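Side-chain contacts in putative cytoplasmic protein (Salmonella typhimurium LT2, PDB 2Q02), which is of unknown function but binds zinc in a xylose isomerase-like TIM barrel and may act as an isomerase: residues A23-V28 with V36-D41; Y74-L79 with S146-A151; G89-A94 with R100-C105; W153-I158 with S191-V196. All coordinates share one frame; numbering follows the deposited sequence.

Interaction 1: residues A23-V28 with V36-D41; sequences AFFRLV and VELRND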
loop_
_atom_site.group_PDB
_atom_site.type_symbol
_atom_site.label_atom_id
_atom_site.label_comp_id
_atom_site.label_asym_id
_atom_site.label_seq_id
_atom_site.Cartn_x
_atom_site.Cartn_y
_atom_site.Cartn_z
ATOM N N ALA A 23 -16.286 8.668 10.100
ATOM C CA ALA A 23 -16.154 7.670 11.159
ATOM C C ALA A 23 -14.757 7.042 11.152
ATOM O O ALA A 23 -14.169 6.789 12.195
ATOM C CB ALA A 23 -17.229 6.588 11.003
ATOM N N PHE A 24 -14.235 6.797 9.957
ATOM C CA PHE A 24 -12.909 6.212 9.802
ATOM C C PHE A 24 -11.830 7.193 10.276
ATOM O O PHE A 24 -10.957 6.833 11.065
ATOM C CB PHE A 24 -12.683 5.767 8.352
ATOM C CG PHE A 24 -11.266 5.437 8.038
ATOM C CD1 PHE A 24 -10.597 4.469 8.755
ATOM C CD2 PHE A 24 -10.595 6.091 7.013
ATOM C CE1 PHE A 24 -9.283 4.160 8.475
ATOM C CE2 PHE A 24 -9.270 5.778 6.714
ATOM C CZ PHE A 24 -8.615 4.817 7.459
ATOM N N PHE A 25 -11.921 8.438 9.818
ATOM C CA PHE A 25 -10.971 9.491 10.198
ATOM C C PHE A 25 -11.011 9.761 11.698
ATOM O O PHE A 25 -9.966 9.965 12.317
ATOM C CB PHE A 25 -11.272 10.811 9.448
ATOM C CG PHE A 25 -10.809 10.847 7.991
ATOM C CD1 PHE A 25 -10.463 9.693 7.288
ATOM C CD2 PHE A 25 -10.752 12.060 7.315
ATOM C CE1 PHE A 25 -10.055 9.758 5.970
ATOM C CE2 PHE A 25 -10.336 12.116 5.990
ATOM C CZ PHE A 25 -9.995 10.966 5.327
ATOM N N ARG A 26 -12.217 9.768 12.264
ATOM C CA ARG A 26 -12.417 10.045 13.693
ATOM C C ARG A 26 -11.754 8.944 14.543
ATOM O O ARG A 26 -11.149 9.229 15.575
ATOM C CB ARG A 26 -13.920 10.202 14.023
ATOM C CG ARG A 26 -14.212 10.564 15.485
ATOM C CD ARG A 26 -15.684 10.898 15.735
ATOM N NE ARG A 26 -16.573 9.867 15.192
ATOM C CZ ARG A 26 -17.664 10.081 14.445
ATOM N NH1 ARG A 26 -18.086 11.313 14.149
ATOM N NH2 ARG A 26 -18.363 9.033 14.007
ATOM N N LEU A 27 -11.846 7.699 14.084
ATOM C CA LEU A 27 -11.210 6.556 14.756
ATOM C C LEU A 27 -9.686 6.694 14.762
ATOM O O LEU A 27 -9.046 6.541 15.814
ATOM C CB LEU A 27 -11.642 5.250 14.070
ATOM C CG LEU A 27 -11.154 3.906 14.595
ATOM C CD1 LEU A 27 -12.154 2.848 14.192
ATOM C CD2 LEU A 27 -9.767 3.581 14.073
ATOM N N VAL A 28 -9.117 6.998 13.592
ATOM C CA VAL A 28 -7.667 7.158 13.448
ATOM C C VAL A 28 -7.138 8.289 14.356
ATOM O O VAL A 28 -6.068 8.154 14.954
ATOM C CB VAL A 28 -7.273 7.407 11.974
ATOM C CG1 VAL A 28 -5.785 7.740 11.842
ATOM C CG2 VAL A 28 -7.621 6.203 11.118
ATOM N N VAL A 36 -3.391 8.297 6.870
ATOM C CA VAL A 36 -4.284 7.287 6.279
ATOM C C VAL A 36 -4.026 7.104 4.803
ATOM O O VAL A 36 -3.314 7.881 4.190
ATOM C CB VAL A 36 -5.796 7.655 6.398
ATOM C CG1 VAL A 36 -6.225 7.688 7.843
ATOM C CG2 VAL A 36 -6.091 9.005 5.711
ATOM N N GLU A 37 -4.642 6.075 4.246
ATOM C CA GLU A 37 -4.717 5.854 2.815
ATOM C C GLU A 37 -6.182 5.695 2.452
ATOM O O GLU A 37 -6.925 4.983 3.143
ATOM C CB GLU A 37 -3.996 4.558 2.425
ATOM C CG GLU A 37 -2.489 4.546 2.651
ATOM C CD GLU A 37 -1.855 3.256 2.158
ATOM O OE1 GLU A 37 -1.793 2.293 2.975
ATOM O OE2 GLU A 37 -1.461 3.201 0.953
ATOM N N LEU A 38 -6.594 6.321 1.358
ATOM C CA LEU A 38 -7.921 6.078 0.788
ATOM C C LEU A 38 -7.820 5.072 -0.365
ATOM O O LEU A 38 -6.726 4.657 -0.743
ATOM C CB LEU A 38 -8.582 7.394 0.352
ATOM C CG LEU A 38 -8.995 8.370 1.469
ATOM C CD1 LEU A 38 -9.627 9.613 0.889
ATOM C CD2 LEU A 38 -9.937 7.734 2.479
ATOM N N ARG A 39 -8.968 4.659 -0.902
ATOM C CA ARG A 39 -9.013 3.580 -1.888
ATOM C C ARG A 39 -10.239 3.631 -2.837
ATOM O O ARG A 39 -11.358 4.006 -2.438
ATOM C CB ARG A 39 -9.044 2.219 -1.175
ATOM C CG ARG A 39 -8.105 2.020 0.029
ATOM C CD ARG A 39 -8.290 0.601 0.559
ATOM N NE ARG A 39 -8.085 -0.348 -0.529
ATOM C CZ ARG A 39 -6.919 -0.912 -0.840
ATOM N NH1 ARG A 39 -5.826 -0.705 -0.117
ATOM N NH2 ARG A 39 -6.849 -1.723 -1.870
ATOM N N ASN A 40 -10.038 3.197 -4.079
ATOM C CA ASN A 40 -11.145 3.167 -5.056
ATOM C C ASN A 40 -11.899 1.818 -5.099
ATOM O O ASN A 40 -12.792 1.641 -5.922
ATOM C CB ASN A 40 -10.672 3.543 -6.467
ATOM C CG ASN A 40 -9.857 2.456 -7.109
ATOM O OD1 ASN A 40 -9.348 1.568 -6.420
ATOM N ND2 ASN A 40 -9.719 2.511 -8.439
ATOM N N ASP A 41 -11.555 0.888 -4.197
ATOM C CA ASP A 41 -12.178 -0.446 -4.199
ATOM C C ASP A 41 -12.936 -0.760 -2.899
ATOM O O ASP A 41 -13.087 -1.926 -2.511
ATOM C CB ASP A 41 -11.155 -1.539 -4.508
ATOM C CG ASP A 41 -10.030 -1.590 -3.520
ATOM O OD1 ASP A 41 -10.095 -0.903 -2.485
ATOM O OD2 ASP A 41 -9.079 -2.338 -3.799
#
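Two phenylalanine rings carry the helix side of this contact, and V36 divides its two methyl groups between them. The F25 ring receives L38 CD2 at its edge, near the ring plane, with CE1 to CD2 at 4.0 Å; CD2 of F24 lies at the rim of the same ring, also in plane. V36 CG2 approaches F25 CE1 obliquely. The F24 ring meets V36 CG1 through its far end, CZ to CG1 being 3.8 Å, and the two side chains run past each other in opposite directions. A third flat group, the R39 guanidinium, grips D41 side-on in a salt bridge, NE to OD1 at 2.9 Å and NH2 to OD2 at 3.0 Å; both oxygens use their syn lone pairs and lie nearly in its plane.

F24 has CG anti to the backbone N (chi1 167°), whereas F25 has CG anti to the carbonyl carbon (chi1 -77°), which sends its ring to the other methyl, CG2. V28 adds CG2 against V36 CG1 at 3.9 Å.

Helix 21-30 and strand 35-39 belong to the beta-alpha-beta unit that starts with strand 9-12, where F24 and V28 also touch I11.

Apolar side chains make the helix-facing side. On the strand's other side E37 OE2 is hydrogen-bonded to T69, N71 and the zinc ligand H197, and R39 pairs with the zinc ligand E245, placing polar groups beside the metal site.

Interaction 2: residues Y74-L79 with S146-A151; sequences YPFNQL and SSLRSA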
loop_
_atom_site.group_PDB
_atom_site.type_symbol
_atom_site.label_atom_id
_atom_site.label_comp_id
_atom_site.label_asym_id
_atom_site.label_seq_id
_atom_site.Cartn_x
_atom_site.Cartn_y
_atom_site.Cartn_z
ATOM N N TYR A 74 -4.814 -0.114 -11.606
ATOM C CA TYR A 74 -4.549 -1.473 -12.108
ATOM C C TYR A 74 -5.125 -1.654 -13.522
ATOM O O TYR A 74 -6.230 -1.189 -13.788
ATOM C CB TYR A 74 -5.110 -2.547 -11.141
ATOM C CG TYR A 74 -5.002 -3.979 -11.688
ATOM C CD1 TYR A 74 -3.847 -4.729 -11.484
ATOM C CD2 TYR A 74 -6.036 -4.558 -12.431
ATOM C CE1 TYR A 74 -3.709 -6.004 -11.994
ATOM C CE2 TYR A 74 -5.901 -5.831 -12.958
ATOM C CZ TYR A 74 -4.719 -6.546 -12.733
ATOM O OH TYR A 74 -4.521 -7.810 -13.226
ATOM N N PRO A 75 -4.365 -2.286 -14.454
ATOM C CA PRO A 75 -2.932 -2.629 -14.450
ATOM C C PRO A 75 -2.075 -1.524 -15.073
ATOM O O PRO A 75 -2.216 -1.224 -16.254
ATOM C CB PRO A 75 -2.886 -3.922 -15.280
ATOM C CG PRO A 75 -4.036 -3.793 -16.252
ATOM C CD PRO A 75 -5.015 -2.775 -15.686
ATOM N N PHE A 76 -1.175 -0.941 -14.289
ATOM C CA PHE A 76 -0.373 0.223 -14.761
ATOM C C PHE A 76 0.493 -0.152 -15.948
ATOM O O PHE A 76 0.892 0.664 -16.778
ATOM C CB PHE A 76 0.494 0.812 -13.624
ATOM C CG PHE A 76 1.845 0.155 -13.452
ATOM C CD1 PHE A 76 2.949 0.617 -14.148
ATOM C CD2 PHE A 76 2.020 -0.883 -12.536
ATOM C CE1 PHE A 76 4.210 0.030 -13.961
ATOM C CE2 PHE A 76 3.272 -1.471 -12.332
ATOM C CZ PHE A 76 4.365 -1.011 -13.058
ATOM N N ASN A 77 0.728 -1.435 -15.962
ATOM C CA ASN A 77 1.646 -2.158 -16.783
ATOM C C ASN A 77 1.158 -2.369 -18.231
ATOM O O ASN A 77 1.933 -2.684 -19.112
ATOM C CB ASN A 77 1.721 -3.545 -16.072
ATOM C CG ASN A 77 3.082 -4.036 -15.944
ATOM O OD1 ASN A 77 4.029 -3.401 -16.414
ATOM N ND2 ASN A 77 3.225 -5.176 -15.325
ATOM N N GLN A 78 -0.157 -2.264 -18.421
ATOM C CA GLN A 78 -0.846 -2.542 -19.688
ATOM C C GLN A 78 -1.655 -1.299 -20.032
ATOM O O GLN A 78 -2.892 -1.272 -19.951
ATOM C CB GLN A 78 -1.752 -3.760 -19.518
ATOM C CG GLN A 78 -2.607 -4.113 -20.733
ATOM C CD GLN A 78 -2.900 -5.595 -20.800
ATOM O OE1 GLN A 78 -4.042 -6.024 -20.550
ATOM N NE2 GLN A 78 -1.850 -6.407 -21.101
ATOM N N LEU A 79 -0.922 -0.261 -20.409
ATOM C CA LEU A 79 -1.425 1.107 -20.398
ATOM C C LEU A 79 -2.184 1.471 -21.695
ATOM O O LEU A 79 -1.709 2.266 -22.519
ATOM C CB LEU A 79 -0.238 2.057 -20.132
ATOM C CG LEU A 79 -0.434 3.454 -19.539
ATOM C CD1 LEU A 79 -1.121 3.389 -18.181
ATOM C CD2 LEU A 79 0.924 4.165 -19.425
ATOM N N SER A 146 1.682 -12.801 -11.398
ATOM C CA SER A 146 2.028 -11.382 -11.459
ATOM C C SER A 146 3.116 -11.124 -12.482
ATOM O O SER A 146 4.085 -11.872 -12.578
ATOM C CB SER A 146 2.494 -10.876 -10.101
ATOM O OG SER A 146 3.127 -9.621 -10.214
ATOM N N SER A 147 2.938 -10.048 -13.248
ATOM C CA SER A 147 3.918 -9.648 -14.249
ATOM C C SER A 147 5.119 -8.921 -13.645
ATOM O O SER A 147 6.084 -8.664 -14.341
ATOM C CB SER A 147 3.271 -8.747 -15.312
ATOM O OG SER A 147 2.914 -7.488 -14.769
ATOM N N LEU A 148 5.046 -8.568 -12.368
ATOM C CA LEU A 148 6.110 -7.818 -11.702
ATOM C C LEU A 148 6.090 -8.155 -10.196
ATOM O O LEU A 148 5.287 -7.617 -9.438
ATOM C CB LEU A 148 5.931 -6.301 -11.954
ATOM C CG LEU A 148 6.915 -5.329 -11.276
ATOM C CD1 LEU A 148 8.376 -5.572 -11.716
ATOM C CD2 LEU A 148 6.548 -3.868 -11.518
ATOM N N ARG A 149 6.968 -9.067 -9.794
ATOM C CA ARG A 149 6.964 -9.660 -8.459
ATOM C C ARG A 149 8.108 -9.214 -7.550
ATOM O O ARG A 149 7.985 -9.242 -6.320
ATOM C CB ARG A 149 7.063 -11.171 -8.621
ATOM C CG ARG A 149 6.090 -11.714 -9.622
ATOM C CD ARG A 149 6.299 -13.188 -9.795
ATOM N NE ARG A 149 6.090 -13.908 -8.548
ATOM C CZ ARG A 149 6.676 -15.050 -8.224
ATOM N NH1 ARG A 149 7.542 -15.623 -9.048
ATOM N NH2 ARG A 149 6.388 -15.621 -7.057
ATOM N N SER A 150 9.229 -8.831 -8.161
ATOM C CA SER A 150 10.433 -8.447 -7.427
ATOM C C SER A 150 10.477 -6.942 -7.228
ATOM O O SER A 150 10.384 -6.160 -8.192
ATOM C CB SER A 150 11.702 -8.893 -8.153
ATOM O OG SER A 150 12.859 -8.323 -7.553
ATOM N N ALA A 151 10.624 -6.548 -5.971
ATOM C CA ALA A 151 10.869 -5.159 -5.615
ATOM C C ALA A 151 12.220 -4.672 -6.156
ATOM O O ALA A 151 12.337 -3.519 -6.606
ATOM C CB ALA A 151 10.786 -4.966 -4.100
#
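F76 and N77, in the loop that follows strand 66-73 of the TIM barrel, meet S147 and L148 in the loop between strand 135-138 and helix 151-161. Both loops leave the C-terminal ends of barrel strands, where TIM-barrel active sites lie, and the F76 side chain is about 7 Å from that of the zinc ligand E139. The first loop begins with a cis peptide bond before P75, whose CB lies over the centre of the Y74 ring. From P75 to Q78 the chain makes a type I beta turn, with Q78 N bonded to P75 O at 3.2 Å.

Within that turn F76 directs its ring at L148: CZ lies 3.9 Å from L148 CD2, which sits at the ring edge and in its plane, so the methyl meets the rim rather than a face. I122 and L125 of helix 115-130 also touch this ring.

N77 comes next. Its OD1 lies above the F76 ring, offset toward the rim, and is hydrogen-bonded to T118, while S147 OG is bonded to L107 O. On the opposing loop S146 forms an ST turn: its OG accepts from L148 N at 3.1 Å, with an N-H...O angle of 157°.

Interaction 3: residues G89-A94 with R100-C105; sequences GLLRDA and RALVLC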
loop_
_atom_site.group_PDB
_atom_site.type_symbol
_atom_site.label_atom_id
_atom_site.label_comp_id
_atom_site.label_asym_id
_atom_site.label_seq_id
_atom_site.Cartn_x
_atom_site.Cartn_y
_atom_site.Cartn_z
ATOM N N GLY A 89 -8.546 9.878 -13.788
ATOM C CA GLY A 89 -9.624 10.003 -12.813
ATOM C C GLY A 89 -9.112 9.871 -11.400
ATOM O O GLY A 89 -9.526 10.611 -10.527
ATOM N N LEU A 90 -8.194 8.936 -11.195
ATOM C CA LEU A 90 -7.587 8.716 -9.889
ATOM C C LEU A 90 -6.559 9.790 -9.508
ATOM O O LEU A 90 -6.381 10.084 -8.314
ATOM C CB LEU A 90 -6.946 7.331 -9.807
ATOM C CG LEU A 90 -7.913 6.163 -9.638
ATOM C CD1 LEU A 90 -7.246 4.818 -10.007
ATOM C CD2 LEU A 90 -8.481 6.109 -8.214
ATOM N N LEU A 91 -5.880 10.363 -10.512
ATOM C CA LEU A 91 -5.005 11.516 -10.299
ATOM C C LEU A 91 -5.785 12.765 -9.878
ATOM O O LEU A 91 -5.333 13.501 -9.001
ATOM C CB LEU A 91 -4.149 11.781 -11.533
ATOM C CG LEU A 91 -3.013 10.762 -11.738
ATOM C CD1 LEU A 91 -2.455 10.857 -13.150
ATOM C CD2 LEU A 91 -1.872 10.941 -10.699
ATOM N N ARG A 92 -6.957 12.990 -10.472
ATOM C CA ARG A 92 -7.865 14.050 -9.994
ATOM C C ARG A 92 -8.288 13.824 -8.549
ATOM O O ARG A 92 -8.357 14.784 -7.761
ATOM C CB ARG A 92 -9.164 14.111 -10.810
ATOM C CG ARG A 92 -9.049 14.710 -12.171
ATOM C CD ARG A 92 -10.375 14.617 -12.923
ATOM N NE ARG A 92 -10.144 13.984 -14.222
ATOM C CZ ARG A 92 -10.818 12.951 -14.724
ATOM N NH1 ARG A 92 -11.837 12.410 -14.073
ATOM N NH2 ARG A 92 -10.484 12.470 -15.909
ATOM N N ASP A 93 -8.630 12.568 -8.239
ATOM C CA ASP A 93 -9.066 12.177 -6.897
ATOM C C ASP A 93 -7.992 12.462 -5.854
ATOM O O ASP A 93 -8.279 12.963 -4.767
ATOM C CB ASP A 93 -9.423 10.677 -6.864
ATOM C CG ASP A 93 -10.772 10.379 -7.481
ATOM O OD1 ASP A 93 -11.569 11.333 -7.672
ATOM O OD2 ASP A 93 -11.032 9.183 -7.769
ATOM N N ALA A 94 -6.753 12.128 -6.208
ATOM C CA ALA A 94 -5.599 12.323 -5.331
ATOM C C ALA A 94 -5.322 13.807 -5.143
ATOM O O ALA A 94 -5.164 14.280 -4.008
ATOM C CB ALA A 94 -4.358 11.583 -5.879
ATOM N N ARG A 100 -0.865 12.542 -1.324
ATOM C CA ARG A 100 0.519 12.731 -1.723
ATOM C C ARG A 100 0.897 11.825 -2.902
ATOM O O ARG A 100 1.630 12.223 -3.803
ATOM C CB ARG A 100 1.404 12.364 -0.520
ATOM C CG ARG A 100 2.895 12.588 -0.722
ATOM C CD ARG A 100 3.621 12.645 0.653
ATOM N NE ARG A 100 4.281 11.381 1.017
ATOM C CZ ARG A 100 4.633 11.038 2.254
ATOM N NH1 ARG A 100 4.383 11.824 3.299
ATOM N NH2 ARG A 100 5.238 9.885 2.451
ATOM N N ALA A 101 0.400 10.596 -2.868
ATOM C CA ALA A 101 0.835 9.581 -3.800
ATOM C C ALA A 101 -0.359 8.772 -4.327
ATOM O O ALA A 101 -1.439 8.708 -3.687
ATOM C CB ALA A 101 1.848 8.646 -3.109
ATOM N N LEU A 102 -0.155 8.167 -5.500
ATOM C CA LEU A 102 -1.090 7.185 -6.028
ATOM C C LEU A 102 -0.314 5.894 -6.293
ATOM O O LEU A 102 0.819 5.899 -6.829
ATOM C CB LEU A 102 -1.796 7.694 -7.287
ATOM C CG LEU A 102 -2.659 6.768 -8.153
ATOM C CD1 LEU A 102 -3.907 6.348 -7.420
ATOM C CD2 LEU A 102 -3.028 7.461 -9.428
ATOM N N VAL A 103 -0.937 4.785 -5.899
ATOM C CA VAL A 103 -0.319 3.468 -6.008
ATOM C C VAL A 103 -0.586 2.830 -7.363
ATOM O O VAL A 103 -1.707 2.878 -7.879
ATOM C CB VAL A 103 -0.855 2.521 -4.908
ATOM C CG1 VAL A 103 -0.294 1.112 -5.087
ATOM C CG2 VAL A 103 -0.520 3.050 -3.535
ATOM N N LEU A 104 0.444 2.187 -7.906
ATOM C CA LEU A 104 0.385 1.520 -9.221
ATOM C C LEU A 104 0.632 0.005 -9.075
ATOM O O LEU A 104 1.631 -0.427 -8.476
ATOM C CB LEU A 104 1.443 2.111 -10.150
ATOM C CG LEU A 104 1.311 3.608 -10.441
ATOM C CD1 LEU A 104 2.606 4.181 -10.961
ATOM C CD2 LEU A 104 0.204 3.886 -11.448
ATOM N N CYS A 105 -0.287 -0.794 -9.611
ATOM C CA CYS A 105 -0.192 -2.239 -9.511
ATOM C C CYS A 105 -0.058 -2.874 -10.876
ATOM O O CYS A 105 -0.807 -2.512 -11.798
ATOM C CB CYS A 105 -1.450 -2.815 -8.850
ATOM S SG CYS A 105 -1.549 -2.480 -7.078
#
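L102 pushes its two methyl groups against the helix, and CD2 is the one that meets both leucines there. It lies 3.9 Å from L90 CB and equally far from L91 CD2, while L102 CD1 stays with L90 alone, at 4.0 Å from CB. L90 thus touches through the root of its side chain, and its branched end continues beyond the contact to N40 of the loop after strand 35-39. L91 touches through its branch, with CG 4.0 Å from L102 CD2, and its side chain crosses that of L102 at about a right angle. In L102, CG stands anti to the backbone N (chi1 170°), which carries the methyls outward from the strand to the helix; in L90 and L91 CG is instead anti to the carbonyl carbon.

The two segments are the helix and second strand of a beta-alpha-beta crossover, strand 66-73, helix 81-97 and strand 101-104, within the eight-stranded TIM barrel. L102 is on the outer surface of the barrel, where the helix covers it, and its backbone bonds to Q135 and L137 of the next strand. A94, one turn after L90, faces the strand as well and packs on I70 of strand 66-73.

F129 of helix 115-130 touches both L91 and L102. L128 of that helix and Y132 just beyond it also reach L91.

Interaction 4: residues W153-I158 with S191-V196; sequences WAQQLI and SAIGLV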
loop_
_atom_site.group_PDB
_atom_site.type_symbol
_atom_site.label_atom_id
_atom_site.label_comp_id
_atom_site.label_asym_id
_atom_site.label_seq_id
_atom_site.Cartn_x
_atom_site.Cartn_y
_atom_site.Cartn_z
ATOM N N TRP A 153 13.853 -5.750 -8.893
ATOM C CA TRP A 153 13.703 -5.599 -10.340
ATOM C C TRP A 153 12.834 -4.372 -10.652
ATOM O O TRP A 153 13.123 -3.638 -11.592
ATOM C CB TRP A 153 13.111 -6.886 -10.921
ATOM C CG TRP A 153 12.881 -6.928 -12.384
ATOM C CD1 TRP A 153 11.678 -7.063 -13.010
ATOM C CD2 TRP A 153 13.873 -6.869 -13.428
ATOM N NE1 TRP A 153 11.854 -7.083 -14.377
ATOM C CE2 TRP A 153 13.190 -6.975 -14.660
ATOM C CE3 TRP A 153 15.272 -6.748 -13.437
ATOM C CZ2 TRP A 153 13.855 -6.959 -15.900
ATOM C CZ3 TRP A 153 15.945 -6.735 -14.693
ATOM C CH2 TRP A 153 15.228 -6.839 -15.897
ATOM N N ALA A 154 11.791 -4.150 -9.847
ATOM C CA ALA A 154 10.965 -2.953 -9.976
ATOM C C ALA A 154 11.795 -1.669 -9.802
ATOM O O ALA A 154 11.601 -0.702 -10.531
ATOM C CB ALA A 154 9.817 -2.986 -8.971
ATOM N N GLN A 155 12.699 -1.664 -8.823
ATOM C CA GLN A 155 13.576 -0.516 -8.602
ATOM C C GLN A 155 14.503 -0.289 -9.809
ATOM O O GLN A 155 14.790 0.841 -10.190
ATOM C CB GLN A 155 14.406 -0.687 -7.318
ATOM C CG GLN A 155 13.602 -0.578 -6.054
ATOM C CD GLN A 155 14.446 -0.669 -4.775
ATOM O OE1 GLN A 155 15.496 -1.334 -4.728
ATOM N NE2 GLN A 155 13.985 0.019 -3.728
ATOM N N GLN A 156 14.941 -1.379 -10.421
ATOM C CA GLN A 156 15.811 -1.294 -11.590
ATOM C C GLN A 156 15.097 -0.658 -12.780
ATOM O O GLN A 156 15.664 0.188 -13.483
ATOM C CB GLN A 156 16.321 -2.678 -11.975
ATOM C CG GLN A 156 17.524 -2.624 -12.873
ATOM C CD GLN A 156 17.854 -3.966 -13.479
ATOM O OE1 GLN A 156 18.279 -4.904 -12.781
ATOM N NE2 GLN A 156 17.654 -4.073 -14.788
ATOM N N LEU A 157 13.863 -1.085 -13.003
ATOM C CA LEU A 157 13.063 -0.591 -14.118
ATOM C C LEU A 157 12.780 0.903 -13.968
ATOM O O LEU A 157 12.858 1.652 -14.943
ATOM C CB LEU A 157 11.752 -1.396 -14.217
ATOM C CG LEU A 157 11.909 -2.897 -14.556
ATOM C CD1 LEU A 157 10.572 -3.501 -14.792
ATOM C CD2 LEU A 157 12.819 -3.170 -15.785
ATOM N N ILE A 158 12.461 1.317 -12.740
ATOM C CA ILE A 158 12.248 2.732 -12.408
ATOM C C ILE A 158 13.490 3.580 -12.763
ATOM O O ILE A 158 13.371 4.653 -13.381
ATOM C CB ILE A 158 11.811 2.889 -10.912
ATOM C CG1 ILE A 158 10.344 2.448 -10.773
ATOM C CG2 ILE A 158 11.961 4.314 -10.386
ATOM C CD1 ILE A 158 9.861 2.251 -9.357
ATOM N N SER A 191 16.368 3.513 0.362
ATOM C CA SER A 191 16.005 4.893 0.123
ATOM C C SER A 191 14.949 5.037 -0.979
ATOM O O SER A 191 14.257 6.052 -1.026
ATOM C CB SER A 191 17.263 5.704 -0.236
ATOM O OG SER A 191 17.595 5.541 -1.612
ATOM N N ALA A 192 14.843 4.039 -1.858
ATOM C CA ALA A 192 13.891 4.054 -2.989
ATOM C C ALA A 192 12.646 3.215 -2.720
ATOM O O ALA A 192 11.918 2.834 -3.668
ATOM C CB ALA A 192 14.568 3.544 -4.251
ATOM N N ILE A 193 12.434 2.907 -1.444
ATOM C CA ILE A 193 11.208 2.279 -0.967
ATOM C C ILE A 193 10.382 3.427 -0.394
ATOM O O ILE A 193 10.786 4.048 0.604
ATOM C CB ILE A 193 11.505 1.228 0.145
ATOM C CG1 ILE A 193 12.153 -0.017 -0.449
ATOM C CG2 ILE A 193 10.226 0.816 0.891
ATOM C CD1 ILE A 193 12.745 -0.928 0.608
ATOM N N GLY A 194 9.235 3.710 -0.997
ATOM C CA GLY A 194 8.451 4.891 -0.610
ATOM C C GLY A 194 7.410 4.655 0.470
ATOM O O GLY A 194 6.944 5.602 1.114
ATOM N N LEU A 195 7.017 3.396 0.636
ATOM C CA LEU A 195 6.033 3.029 1.639
ATOM C C LEU A 195 6.102 1.542 1.896
ATOM O O LEU A 195 6.565 0.787 1.041
ATOM C CB LEU A 195 4.660 3.399 1.138
ATOM C CG LEU A 195 3.446 3.104 1.993
ATOM C CD1 LEU A 195 3.506 3.911 3.228
ATOM C CD2 LEU A 195 2.174 3.435 1.198
ATOM N N VAL A 196 5.661 1.130 3.082
ATOM C CA VAL A 196 5.568 -0.295 3.413
ATOM C C VAL A 196 4.150 -0.624 3.867
ATOM O O VAL A 196 3.560 0.130 4.647
ATOM C CB VAL A 196 6.594 -0.723 4.498
ATOM C CG1 VAL A 196 6.423 -2.173 4.852
ATOM C CG2 VAL A 196 8.032 -0.455 4.012
#
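Q155 is the one residue of 153-158 that enters this contact, and it does so with its terminal amide. The close part lies around NE2. It points at A192 O in a weak hydrogen bond of 3.5 Å, with an N-H...O angle of 149°, and packs beside A192 CB at 3.6 Å. I193 CG1 lies 3.8 Å from the same nitrogen, so the amide end rests among a carbonyl and two aliphatic groups where the chain enters strand 193-198. With CG anti to the carbonyl carbon (chi1 -71°) and an extended chain beyond it, Q155 spans the gap from the helix to this point.

The rest is looser. I158, one turn on, faces the strand yet comes no nearer than 6.1 Å to it. S191, at the outer end, is exposed, and its hydroxyl is bonded to D189. In the TIM barrel strand 193-198 is the sheet neighbour of strand 166-170, A192 and G194 bonding to V167 through their backbones, whereas the helix packs over that strand's outer face, with A154, Q155 and I158 on V167.

The stronger partner of Q155 NE2 is D189 O. A single buried amide nitrogen is therefore shared between two backbone carbonyls, and the polar link is mainly to the turn before the strand, with only a weak bond to A192.

Interactions 1, 3 and 4 each pair an outer helix with a strand of the same closed parallel sheet, whereas interaction 2 joins two loops that follow strands 66-73 and 135-138. Along the chain, interaction 1 comes first; 89-94 and 100-105 both fall between the two segments of interaction 2, and interaction 4 follows. Interactions 1 and 4 lie on opposite sides of the chain's centre, 25 Å between centres, yet E37 and L195 touch across the barrel interior. Interactions 2 and 4, centres 13 Å apart, meet where L148 packs on W153 and A154. N40 touches L90 between interactions 1 and 3, and a probable hydrogen bond from F76 N to C105 O links 2 and 3, so neighbouring units are joined round the barrel.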